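PDB 4XED: peptidase M14, carboxypeptidase A from Thermoplasmatales archaeon SCGC AB-540-F20, which is probably a zinc-dependent carboxypeptidase of the M14 family, whose calcium-binding PKD domain may bind proteins. Local coordinates for residues T39-W44 with E50-P55. Residues are numbered along the deposited sequence; the frame is centred on the assembly and turned at random.
Sequences TYYIEW and EEWIGP
A G1 beta bulge interrupts the antiparallel hairpin of T39-W44 and E50-P55, with W52 and I53 both set against Y40. Two hydrogen-bonded pairs establish the register: Y40 and I53 exchange bonds (Y40 N to I53 O, 2.9 Å), as do I42 and E50 (E50 N to I42 O, 2.8 Å), so one extra residue is fitted into the second strand. W52 is that bulge's residue with left-handed backbone angles. Its indole stands across Y41: Y41 CB sits 3.6 Å from the centroid of the six-membered ring, almost on the normal, while the tyrosine turns its edge to the five-membered ring, planes 62° apart. Y41 CG lies anti to the backbone N (chi1 -172°), which carries the phenol alongside E51, its CE2 3.7 Å from E51 CG. On the face of I42 and I53, whose CD1 atoms meet in one of the two conformers of I53, the E50 chain is bent at chi2 and OE2 accepts W44 NE1 at 2.9 Å. That bond is nearly straight (176°), in the indole plane and on the anti lone pair. I42 and I53 also pack on F64 of the facing sheet, placing this bulged edge hairpin in the beta sandwich of a PKD domain.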
loop_
_atom_site.group_PDB
_atom_site.type_symbol
_atom_site.label_atom_id
_atom_site.label_comp_id
_atom_site.label_asym_id
_atom_site.label_seq_id
_atom_site.Cartn_x
_atom_site.Cartn_y
_atom_site.Cartn_z
ATOM N N THR A 39 -6.858 8.603 0.533
ATOM C CA THR A 39 -6.888 7.543 -0.458
ATOM C C THR A 39 -5.465 7.000 -0.597
ATOM O O THR A 39 -4.499 7.710 -0.322
ATOM C CB THR A 39 -7.418 7.992 -1.835
ATOM O OG1 THR A 39 -6.691 9.135 -2.302
ATOM C CG2 THR A 39 -8.911 8.311 -1.750
ATOM N N TYR A 40 -5.344 5.743 -1.008
ATOM C CA TYR A 40 -4.063 5.082 -1.166
ATOM C C TYR A 40 -3.769 4.765 -2.631
ATOM O O TYR A 40 -4.664 4.401 -3.383
ATOM C CB TYR A 40 -4.036 3.762 -0.385
ATOM C CG TYR A 40 -4.114 3.901 1.118
ATOM C CD1 TYR A 40 -2.961 4.073 1.887
ATOM C CD2 TYR A 40 -5.334 3.859 1.772
ATOM C CE1 TYR A 40 -3.023 4.190 3.271
ATOM C CE2 TYR A 40 -5.415 3.988 3.160
ATOM C CZ TYR A 40 -4.249 4.143 3.903
ATOM O OH TYR A 40 -4.237 4.290 5.275
ATOM N N TYR A 41 -2.498 4.886 -2.996
ATOM C CA TYR A 41 -1.989 4.462 -4.303
ATOM C C TYR A 41 -1.004 3.350 -3.992
ATOM O O TYR A 41 -0.010 3.572 -3.310
ATOM C CB TYR A 41 -1.332 5.616 -5.067
ATOM C CG TYR A 41 -0.964 5.274 -6.473
ATOM C CD1 TYR A 41 0.102 4.428 -6.752
ATOM C CD2 TYR A 41 -1.665 5.819 -7.551
ATOM C CE1 TYR A 41 0.451 4.122 -8.022
ATOM C CE2 TYR A 41 -1.310 5.509 -8.866
ATOM C CZ TYR A 41 -0.244 4.646 -9.086
ATOM O OH TYR A 41 0.173 4.313 -10.359
ATOM N N ILE A 42 -1.326 2.135 -4.431
ATOM C CA ILE A 42 -0.527 0.942 -4.171
ATOM C C ILE A 42 0.049 0.430 -5.495
ATOM O O ILE A 42 -0.681 0.267 -6.482
ATOM C CB ILE A 42 -1.386 -0.143 -3.519
ATOM C CG1 ILE A 42 -1.937 0.359 -2.170
ATOM C CG2 ILE A 42 -0.628 -1.465 -3.392
ATOM C CD1 ILE A 42 -3.027 -0.513 -1.617
ATOM N N GLU A 43 1.347 0.126 -5.482
ATOM C CA GLU A 43 2.034 -0.616 -6.544
ATOM C C GLU A 43 2.337 -2.007 -6.017
ATOM O O GLU A 43 2.926 -2.151 -4.946
ATOM C CB GLU A 43 3.357 0.047 -6.905
ATOM C CG GLU A 43 3.238 1.400 -7.519
ATOM C CD GLU A 43 4.584 2.054 -7.748
ATOM O OE1 GLU A 43 5.610 1.583 -7.192
ATOM O OE2 GLU A 43 4.624 3.043 -8.502
ATOM N N TRP A 44 1.922 -3.045 -6.727
ATOM C CA TRP A 44 2.239 -4.404 -6.311
ATOM C C TRP A 44 3.627 -4.874 -6.798
ATOM O O TRP A 44 4.071 -5.982 -6.481
ATOM C CB TRP A 44 1.165 -5.383 -6.799
ATOM C CG TRP A 44 -0.175 -5.157 -6.149
ATOM C CD1 TRP A 44 -1.303 -4.691 -6.734
ATOM C CD2 TRP A 44 -0.511 -5.396 -4.778
ATOM N NE1 TRP A 44 -2.328 -4.613 -5.824
ATOM C CE2 TRP A 44 -1.867 -5.041 -4.610
ATOM C CE3 TRP A 44 0.203 -5.877 -3.660
ATOM C CZ2 TRP A 44 -2.532 -5.194 -3.382
ATOM C CZ3 TRP A 44 -0.444 -6.004 -2.446
ATOM C CH2 TRP A 44 -1.795 -5.657 -2.318
ATOM N N GLU A 50 -3.341 -0.183 -7.367
ATOM C CA GLU A 50 -4.618 0.276 -6.856
ATOM C C GLU A 50 -4.513 1.796 -6.850
ATOM O O GLU A 50 -3.729 2.357 -6.095
ATOM C CB GLU A 50 -4.868 -0.292 -5.457
ATOM C CG GLU A 50 -4.641 -1.798 -5.267
ATOM C CD GLU A 50 -5.508 -2.686 -6.142
ATOM O OE1 GLU A 50 -6.641 -2.284 -6.501
ATOM O OE2 GLU A 50 -5.041 -3.811 -6.445
ATOM N N GLU A 51 -5.260 2.460 -7.729
ATOM C CA GLU A 51 -5.017 3.885 -7.987
ATOM C C GLU A 51 -5.963 4.779 -7.210
ATOM O O GLU A 51 -7.092 5.064 -7.608
ATOM C CB GLU A 51 -5.025 4.187 -9.489
ATOM C CG GLU A 51 -3.957 3.320 -10.142
ATOM C CD GLU A 51 -3.554 3.715 -11.550
ATOM O OE1 GLU A 51 -4.146 4.660 -12.125
ATOM O OE2 GLU A 51 -2.629 3.050 -12.079
ATOM N N TRP A 52 -5.474 5.240 -6.069
ATOM C CA TRP A 52 -6.218 6.155 -5.214
ATOM C C TRP A 52 -7.543 5.540 -4.744
ATOM O O TRP A 52 -8.640 6.071 -4.950
ATOM C CB TRP A 52 -6.395 7.512 -5.875
ATOM C CG TRP A 52 -5.089 8.154 -6.244
ATOM C CD1 TRP A 52 -4.699 8.527 -7.496
ATOM C CD2 TRP A 52 -3.982 8.461 -5.373
ATOM N NE1 TRP A 52 -3.453 9.060 -7.461
ATOM C CE2 TRP A 52 -2.978 9.027 -6.179
ATOM C CE3 TRP A 52 -3.757 8.334 -3.999
ATOM C CZ2 TRP A 52 -1.767 9.478 -5.659
ATOM C CZ3 TRP A 52 -2.519 8.765 -3.489
ATOM C CH2 TRP A 52 -1.552 9.336 -4.322
ATOM N N ILE A 53 -7.422 4.381 -4.124
ATOM C CA ILE A 53 -8.576 3.697 -3.559
ATOM C C ILE A 53 -8.966 4.324 -2.214
ATOM O O ILE A 53 -8.103 4.824 -1.476
ATOM C CB ILE A 53 -8.310 2.188 -3.421
ATOM C CG1 ILE A 53 -6.991 1.943 -2.671
ATOM C CG2 ILE A 53 -8.322 1.521 -4.809
ATOM C CD1 ILE A 53 -6.809 0.564 -2.251
ATOM N N GLY A 54 -10.270 4.320 -1.924
ATOM C CA GLY A 54 -10.799 5.032 -0.777
ATOM C C GLY A 54 -11.887 5.998 -1.212
ATOM O O GLY A 54 -12.474 5.829 -2.263
ATOM N N PRO A 55 -12.170 7.022 -0.414
ATOM C CA PRO A 55 -11.446 7.389 0.819
ATOM C C PRO A 55 -11.688 6.445 1.984
ATOM O O PRO A 55 -12.733 5.779 2.069
ATOM C CB PRO A 55 -12.005 8.781 1.146
ATOM C CG PRO A 55 -13.360 8.806 0.514
ATOM C CD PRO A 55 -13.212 8.003 -0.748
#